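Local atomic coordinates of phosphodiesterase (Candida albicans, PDB entry 6CPU), a protein that belongs to the cyclic nucleotide phosphodiesterase family and has a largely helical domain of the HD superfamily, holding a zinc and a magnesium ion. Residues 333-346 against 446-458. Numbering follows the deposited sequence.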
ATOM      1  N   SER A 333     -19.217  11.287  13.942  1.00 48.21           N
ATOM      2  CA  SER A 333     -18.166  11.150  14.944  1.00 48.34           C
ATOM      3  C   SER A 333     -16.887  11.850  14.485  1.00 46.17           C
ATOM      4  O   SER A 333     -16.296  12.617  15.244  1.00 48.80           O
ATOM      5  CB  SER A 333     -17.888   9.676  15.248  1.00 49.83           C
ATOM      6  OG  SER A 333     -19.034   9.043  15.792  1.00 50.61           O
ATOM      7  N   LEU A 334     -16.481  11.601  13.239  1.00 43.33           N
ATOM      8  CA  LEU A 334     -15.263  12.199  12.683  1.00 40.49           C
ATOM      9  C   LEU A 334     -15.584  13.371  11.764  1.00 38.52           C
ATOM     10  O   LEU A 334     -16.376  13.247  10.831  1.00 37.95           O
ATOM     11  CB  LEU A 334     -14.446  11.144  11.921  1.00 40.42           C
ATOM     12  CG  LEU A 334     -14.007   9.909  12.715  1.00 39.97           C
ATOM     13  CD1 LEU A 334     -13.210   8.946  11.839  1.00 41.01           C
ATOM     14  CD2 LEU A 334     -13.192  10.316  13.933  1.00 40.79           C
ATOM     15  N   ASN A 335     -14.959  14.509  12.036  1.00 38.28           N
ATOM     16  CA  ASN A 335     -15.096  15.701  11.206  1.00 38.83           C
ATOM     17  C   ASN A 335     -14.297  15.578   9.881  1.00 38.51           C
ATOM     18  O   ASN A 335     -13.661  14.535   9.637  1.00 36.69           O
ATOM     19  CB  ASN A 335     -14.724  16.953  12.026  1.00 39.41           C
ATOM     20  CG  ASN A 335     -13.224  17.155  12.182  1.00 41.30           C
ATOM     21  OD1 ASN A 335     -12.411  16.379  11.671  1.00 40.94           O
ATOM     22  ND2 ASN A 335     -12.851  18.218  12.891  1.00 42.03           N
ATOM     23  N   PRO A 336     -14.346  16.615   9.013  1.00 37.34           N
ATOM     24  CA  PRO A 336     -13.723  16.479   7.682  1.00 35.74           C
ATOM     25  C   PRO A 336     -12.206  16.235   7.666  1.00 36.49           C
ATOM     26  O   PRO A 336     -11.748  15.378   6.904  1.00 37.07           O
ATOM     27  CB  PRO A 336     -14.057  17.810   7.001  1.00 36.92           C
ATOM     28  CG  PRO A 336     -15.350  18.227   7.640  1.00 36.87           C
ATOM     29  CD  PRO A 336     -15.214  17.813   9.078  1.00 37.41           C
ATOM     30  N   ILE A 337     -11.438  16.963   8.475  1.00 35.72           N
ATOM     31  CA  ILE A 337      -9.981  16.752   8.502  1.00 36.72           C
ATOM     32  C   ILE A 337      -9.606  15.410   9.134  1.00 35.01           C
ATOM     33  O   ILE A 337      -8.675  14.750   8.671  1.00 35.26           O
ATOM     34  CB  ILE A 337      -9.202  17.927   9.139  1.00 38.33           C
ATOM     35  CG1 ILE A 337      -7.713  17.812   8.787  1.00 39.44           C
ATOM     36  CG2 ILE A 337      -9.403  17.990  10.649  1.00 38.87           C
ATOM     37  CD1 ILE A 337      -6.935  19.088   9.014  1.00 41.81           C
ATOM     38  N   GLN A 338     -10.340  14.993  10.163  1.00 33.15           N
ATOM     39  CA  GLN A 338     -10.162  13.675  10.764  1.00 32.59           C
ATOM     40  C   GLN A 338     -10.545  12.558   9.796  1.00 32.23           C
ATOM     41  O   GLN A 338      -9.935  11.485   9.796  1.00 28.96           O
ATOM     42  CB  GLN A 338     -11.010  13.533  12.025  1.00 33.62           C
ATOM     43  CG  GLN A 338     -10.602  14.460  13.154  1.00 33.85           C
ATOM     44  CD  GLN A 338     -11.755  14.771  14.096  1.00 34.46           C
ATOM     45  OE1 GLN A 338     -12.757  14.050  14.137  1.00 33.23           O
ATOM     46  NE2 GLN A 338     -11.626  15.861  14.840  1.00 35.77           N
ATOM     47  N   THR A 339     -11.579  12.801   8.996  1.00 30.53           N
ATOM     48  CA  THR A 339     -11.991  11.860   7.960  1.00 31.85           C
ATOM     49  C   THR A 339     -10.866  11.706   6.917  1.00 30.05           C
ATOM     50  O   THR A 339     -10.540  10.591   6.515  1.00 29.89           O
ATOM     51  CB  THR A 339     -13.299  12.331   7.276  1.00 33.53           C
ATOM     52  OG1 THR A 339     -14.348  12.395   8.251  1.00 34.43           O
ATOM     53  CG2 THR A 339     -13.707  11.390   6.165  1.00 33.45           C
ATOM     54  N   LEU A 340     -10.286  12.826   6.496  1.00 29.19           N
ATOM     55  CA  LEU A 340      -9.153  12.818   5.557  1.00 28.63           C
ATOM     56  C   LEU A 340      -7.952  12.089   6.167  1.00 28.87           C
ATOM     57  O   LEU A 340      -7.313  11.276   5.501  1.00 28.76           O
ATOM     58  CB  LEU A 340      -8.746  14.234   5.153  1.00 27.80           C
ATOM     59  CG  LEU A 340      -7.558  14.361   4.182  1.00 28.31           C
ATOM     60  CD1 LEU A 340      -7.831  13.628   2.884  1.00 27.63           C
ATOM     61  CD2 LEU A 340      -7.214  15.818   3.901  1.00 28.63           C
ATOM     62  N   GLY A 341      -7.668  12.370   7.438  1.00 28.50           N
ATOM     63  CA  GLY A 341      -6.594  11.691   8.166  1.00 28.34           C
ATOM     64  C   GLY A 341      -6.761  10.185   8.226  1.00 29.43           C
ATOM     65  O   GLY A 341      -5.782   9.446   8.101  1.00 28.32           O
ATOM     66  N   LEU A 342      -8.000   9.727   8.412  1.00 28.64           N
ATOM     67  CA  LEU A 342      -8.295   8.302   8.447  1.00 29.11           C
ATOM     68  C   LEU A 342      -8.036   7.684   7.073  1.00 27.06           C
ATOM     69  O   LEU A 342      -7.430   6.611   6.970  1.00 24.45           O
ATOM     70  CB  LEU A 342      -9.752   8.051   8.846  1.00 30.89           C
ATOM     71  CG  LEU A 342     -10.120   6.754   9.576  1.00 34.22           C
ATOM     72  CD1 LEU A 342     -11.536   6.337   9.211  1.00 35.51           C
ATOM     73  CD2 LEU A 342      -9.182   5.583   9.333  1.00 35.12           C
ATOM     74  N   LEU A 343      -8.510   8.365   6.031  1.00 25.21           N
ATOM     75  CA  LEU A 343      -8.328   7.882   4.666  1.00 24.88           C
ATOM     76  C   LEU A 343      -6.847   7.818   4.284  1.00 23.82           C
ATOM     77  O   LEU A 343      -6.407   6.823   3.720  1.00 22.58           O
ATOM     78  CB  LEU A 343      -9.074   8.766   3.680  1.00 25.44           C
ATOM     79  CG  LEU A 343     -10.594   8.672   3.838  1.00 25.72           C
ATOM     80  CD1 LEU A 343     -11.272   9.796   3.079  1.00 25.63           C
ATOM     81  CD2 LEU A 343     -11.095   7.315   3.389  1.00 25.88           C
ATOM     82  N   VAL A 344      -6.101   8.877   4.589  1.00 24.61           N
ATOM     83  CA  VAL A 344      -4.650   8.893   4.355  1.00 23.99           C
ATOM     84  C   VAL A 344      -3.954   7.760   5.138  1.00 22.71           C
ATOM     85  O   VAL A 344      -3.121   7.050   4.577  1.00 21.46           O
ATOM     86  CB  VAL A 344      -4.034  10.289   4.619  1.00 24.17           C
ATOM     87  CG1 VAL A 344      -2.519  10.243   4.611  1.00 24.38           C
ATOM     88  CG2 VAL A 344      -4.508  11.282   3.561  1.00 25.44           C
ATOM     89  N   ALA A 345      -4.317   7.547   6.401  1.00 22.08           N
ATOM     90  CA  ALA A 345      -3.750   6.421   7.161  1.00 21.35           C
ATOM     91  C   ALA A 345      -4.060   5.069   6.554  1.00 21.32           C
ATOM     92  O   ALA A 345      -3.190   4.209   6.505  1.00 21.49           O
ATOM     93  CB  ALA A 345      -4.208   6.456   8.613  1.00 21.51           C
ATOM     94  N   ALA A 346      -5.293   4.855   6.086  1.00 20.73           N
ATOM     95  CA  ALA A 346      -5.615   3.599   5.430  1.00 21.32           C
ATOM     96  C   ALA A 346      -4.746   3.389   4.184  1.00 21.50           C
ATOM     97  O   ALA A 346      -4.254   2.281   3.939  1.00 22.80           O
ATOM     98  CB  ALA A 346      -7.102   3.551   5.066  1.00 22.53           C
ATOM     99  N   HIS A 446     -11.873  14.441  23.972  1.00 47.55           N
ATOM    100  CA  HIS A 446     -12.167  14.479  22.542  1.00 47.96           C
ATOM    101  C   HIS A 446     -11.039  13.839  21.713  1.00 46.99           C
ATOM    102  O   HIS A 446     -11.304  13.001  20.854  1.00 45.67           O
ATOM    103  CB  HIS A 446     -12.434  15.912  22.075  1.00 47.50           C
ATOM    104  CG  HIS A 446     -12.883  15.998  20.651  1.00 49.35           C
ATOM    105  ND1 HIS A 446     -13.956  15.281  20.169  1.00 51.05           N
ATOM    106  CD2 HIS A 446     -12.402  16.705  19.603  1.00 50.86           C
ATOM    107  CE1 HIS A 446     -14.120  15.543  18.887  1.00 51.02           C
ATOM    108  NE2 HIS A 446     -13.189  16.405  18.517  1.00 52.36           N
ATOM    109  N   ASP A 447      -9.794  14.226  21.991  1.00 46.78           N
ATOM    110  CA  ASP A 447      -8.625  13.676  21.289  1.00 45.71           C
ATOM    111  C   ASP A 447      -8.609  12.145  21.309  1.00 45.15           C
ATOM    112  O   ASP A 447      -8.520  11.509  20.254  1.00 44.25           O
ATOM    113  CB  ASP A 447      -7.323  14.227  21.884  1.00 47.17           C
ATOM    114  CG  ASP A 447      -7.076  15.688  21.523  1.00 48.93           C
ATOM    115  OD1 ASP A 447      -7.917  16.301  20.825  1.00 51.29           O
ATOM    116  OD2 ASP A 447      -6.026  16.232  21.933  1.00 48.48           O
ATOM    117  N   ASN A 448      -8.717  11.550  22.496  1.00 43.31           N
ATOM    118  CA  ASN A 448      -8.701  10.085  22.615  1.00 43.48           C
ATOM    119  C   ASN A 448      -9.956   9.403  22.059  1.00 42.39           C
ATOM    120  O   ASN A 448      -9.921   8.222  21.714  1.00 40.79           O
ATOM    121  CB  ASN A 448      -8.452   9.652  24.063  1.00 44.42           C
ATOM    122  CG  ASN A 448      -7.070  10.033  24.556  1.00 45.10           C
ATOM    123  OD1 ASN A 448      -6.112  10.078  23.786  1.00 45.13           O
ATOM    124  ND2 ASN A 448      -6.959  10.308  25.847  1.00 45.69           N
ATOM    125  N   THR A 449     -11.056  10.146  21.969  1.00 41.79           N
ATOM    126  CA  THR A 449     -12.272   9.656  21.316  1.00 41.10           C
ATOM    127  C   THR A 449     -12.085   9.585  19.794  1.00 38.40           C
ATOM    128  O   THR A 449     -12.458   8.596  19.166  1.00 37.60           O
ATOM    129  CB  THR A 449     -13.489  10.545  21.666  1.00 43.17           C
ATOM    130  OG1 THR A 449     -13.755  10.443  23.071  1.00 42.90           O
ATOM    131  CG2 THR A 449     -14.735  10.124  20.892  1.00 43.49           C
ATOM    132  N   VAL A 450     -11.515  10.635  19.217  1.00 37.70           N
ATOM    133  CA  VAL A 450     -11.181  10.644  17.785  1.00 36.70           C
ATOM    134  C   VAL A 450     -10.225   9.481  17.470  1.00 35.42           C
ATOM    135  O   VAL A 450     -10.460   8.723  16.528  1.00 32.48           O
ATOM    136  CB  VAL A 450     -10.577  12.001  17.354  1.00 37.49           C
ATOM    137  CG1 VAL A 450      -9.962  11.931  15.959  1.00 37.39           C
ATOM    138  CG2 VAL A 450     -11.642  13.092  17.396  1.00 38.40           C
ATOM    139  N   LYS A 451      -9.183   9.325  18.287  1.00 34.41           N
ATOM    140  CA  LYS A 451      -8.224   8.226  18.123  1.00 35.00           C
ATOM    141  C   LYS A 451      -8.884   6.864  18.134  1.00 34.00           C
ATOM    142  O   LYS A 451      -8.555   6.009  17.323  1.00 31.84           O
ATOM    143  CB  LYS A 451      -7.165   8.241  19.226  1.00 36.38           C
ATOM    144  CG  LYS A 451      -6.030   9.221  19.024  1.00 37.52           C
ATOM    145  CD  LYS A 451      -5.182   9.278  20.283  1.00 39.50           C
ATOM    146  CE  LYS A 451      -3.730   9.559  19.972  1.00 42.30           C
ATOM    147  NZ  LYS A 451      -2.999   9.996  21.196  1.00 43.11           N
ATOM    148  N   LEU A 452      -9.806   6.648  19.069  1.00 34.89           N
ATOM    149  CA  LEU A 452     -10.417   5.336  19.217  1.00 34.34           C
ATOM    150  C   LEU A 452     -11.348   5.007  18.058  1.00 33.18           C
ATOM    151  O   LEU A 452     -11.311   3.895  17.536  1.00 34.80           O
ATOM    152  CB  LEU A 452     -11.178   5.224  20.546  1.00 36.17           C
ATOM    153  CG  LEU A 452     -11.866   3.878  20.786  1.00 36.62           C
ATOM    154  CD1 LEU A 452     -10.859   2.749  20.965  1.00 37.49           C
ATOM    155  CD2 LEU A 452     -12.792   3.968  21.997  1.00 38.69           C
ATOM    156  N   ILE A 453     -12.196   5.952  17.670  1.00 33.69           N
ATOM    157  CA  ILE A 453     -13.094   5.715  16.542  1.00 34.01           C
ATOM    158  C   ILE A 453     -12.273   5.460  15.275  1.00 32.31           C
ATOM    159  O   ILE A 453     -12.532   4.513  14.541  1.00 32.60           O
ATOM    160  CB  ILE A 453     -14.071   6.883  16.297  1.00 34.58           C
ATOM    161  CG1 ILE A 453     -14.968   7.121  17.524  1.00 36.81           C
ATOM    162  CG2 ILE A 453     -14.929   6.601  15.072  1.00 34.70           C
ATOM    163  CD1 ILE A 453     -15.596   5.867  18.082  1.00 37.33           C
ATOM    164  N   SER A 454     -11.270   6.300  15.055  1.00 33.20           N
ATOM    165  CA  SER A 454     -10.348   6.133  13.926  1.00 32.26           C
ATOM    166  C   SER A 454      -9.695   4.752  13.945  1.00 31.41           C
ATOM    167  O   SER A 454      -9.672   4.064  12.922  1.00 32.12           O
ATOM    168  CB  SER A 454      -9.297   7.225  13.957  1.00 32.66           C
ATOM    169  OG  SER A 454      -9.917   8.492  13.868  1.00 34.15           O
ATOM    170  N   ALA A 455      -9.207   4.336  15.118  1.00 30.91           N
ATOM    171  CA  ALA A 455      -8.578   3.027  15.287  1.00 30.75           C
ATOM    172  C   ALA A 455      -9.519   1.878  14.967  1.00 31.05           C
ATOM    173  O   ALA A 455      -9.139   0.903  14.325  1.00 31.10           O
ATOM    174  CB  ALA A 455      -8.044   2.876  16.703  1.00 30.64           C
ATOM    175  N   LEU A 456     -10.757   1.984  15.430  1.00 32.24           N
ATOM    176  CA  LEU A 456     -11.734   0.940  15.181  1.00 32.12           C
ATOM    177  C   LEU A 456     -12.108   0.858  13.709  1.00 29.51           C
ATOM    178  O   LEU A 456     -12.281  -0.224  13.179  1.00 32.33           O
ATOM    179  CB  LEU A 456     -12.983   1.165  16.043  1.00 33.63           C
ATOM    180  CG  LEU A 456     -12.742   1.025  17.553  1.00 35.34           C
ATOM    181  CD1 LEU A 456     -13.955   1.539  18.327  1.00 36.68           C
ATOM    182  CD2 LEU A 456     -12.412  -0.408  17.936  1.00 35.77           C
ATOM    183  N   LEU A 457     -12.230   1.998  13.055  1.00 29.67           N
ATOM    184  CA  LEU A 457     -12.629   2.009  11.652  1.00 30.20           C
ATOM    185  C   LEU A 457     -11.529   1.414  10.771  1.00 28.90           C
ATOM    186  O   LEU A 457     -11.803   0.546   9.945  1.00 28.45           O
ATOM    187  CB  LEU A 457     -13.019   3.417  11.200  1.00 29.99           C
ATOM    188  CG  LEU A 457     -14.368   3.903  11.760  1.00 30.52           C
ATOM    189  CD1 LEU A 457     -14.682   5.300  11.267  1.00 31.31           C
ATOM    190  CD2 LEU A 457     -15.480   2.932  11.394  1.00 30.85           C
ATOM    191  N   ILE A 458     -10.282   1.835  10.989  1.00 28.70           N
ATOM    192  CA  ILE A 458      -9.175   1.289  10.204  1.00 27.28           C
ATOM    193  C   ILE A 458      -9.002  -0.199  10.506  1.00 26.51           C
ATOM    194  O   ILE A 458      -8.698  -0.962   9.615  1.00 25.96           O
ATOM    195  CB  ILE A 458      -7.864   2.095  10.396  1.00 28.22           C
ATOM    196  CG1 ILE A 458      -6.880   1.803   9.251  1.00 27.85           C
ATOM    197  CG2 ILE A 458      -7.241   1.815  11.759  1.00 28.64           C
ATOM    198  CD1 ILE A 458      -5.644   2.685   9.284  1.00 28.76           C
TER
HETATM  199  O   HOH W   1      -8.670   9.362  11.665  1.00 37.37           O
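Leu342 and Ile458 lie alongside one another, pointing opposite ways, in the buried, closely packed part of the interface, CD2 of Leu342 coming 3.9 Å from CB of Ile458. The other branch, CD1, sits 3.8 Å from CB of Leu457, whose side chain runs roughly perpendicular to that of Leu342. Ile458 sends its CD1 against the backbone of Ala345 and Ala346 because CG1 stands anti to the backbone N (chi1 -162°). Leu334, in the loop just ahead of the N-cap, sets its two methyls against helix 446-458: CD1 meets CD1 of Leu457 tip to tip at 4.0 Å, while CD2 lies 3.7 Å from the hydroxyl OG of Ser454. That hydroxyl bonds back to Val450 O, above the carbonyl plane, and accepts from a water that also donates to Gln338 O, a single solvent molecule bridging the helices beside the apolar contacts of Leu334 and Leu342. The pair, inclined at 38° with axes 10.5 Å apart, belongs to the all-helical phosphodiesterase domain of the HD superfamily; helix 336-346 runs on to residue 348, just ahead of the zinc ligand His349, whose ND1 is hydrogen-bonded to Ala346 O, and helix 446-458 runs on to the zinc ligand Asp462. Asn335 and Gln338 form a capping box, Gln338 N reaching Asn335 OD1 at 2.9 Å and Asn335 N reaching Gln338 OE1 from above the amide plane. The buried Gln338 amide, its NE2 bonded to Ile403 O, lies across the methyls of Val450, with OE1 3.6 Å from CG2. Solvent borders the contact at Ser333, whose CB stays 4.3 Å from Ile453 CG2, and at the exposed His446 ring, which meets that amide only obliquely, their planes 59° apart.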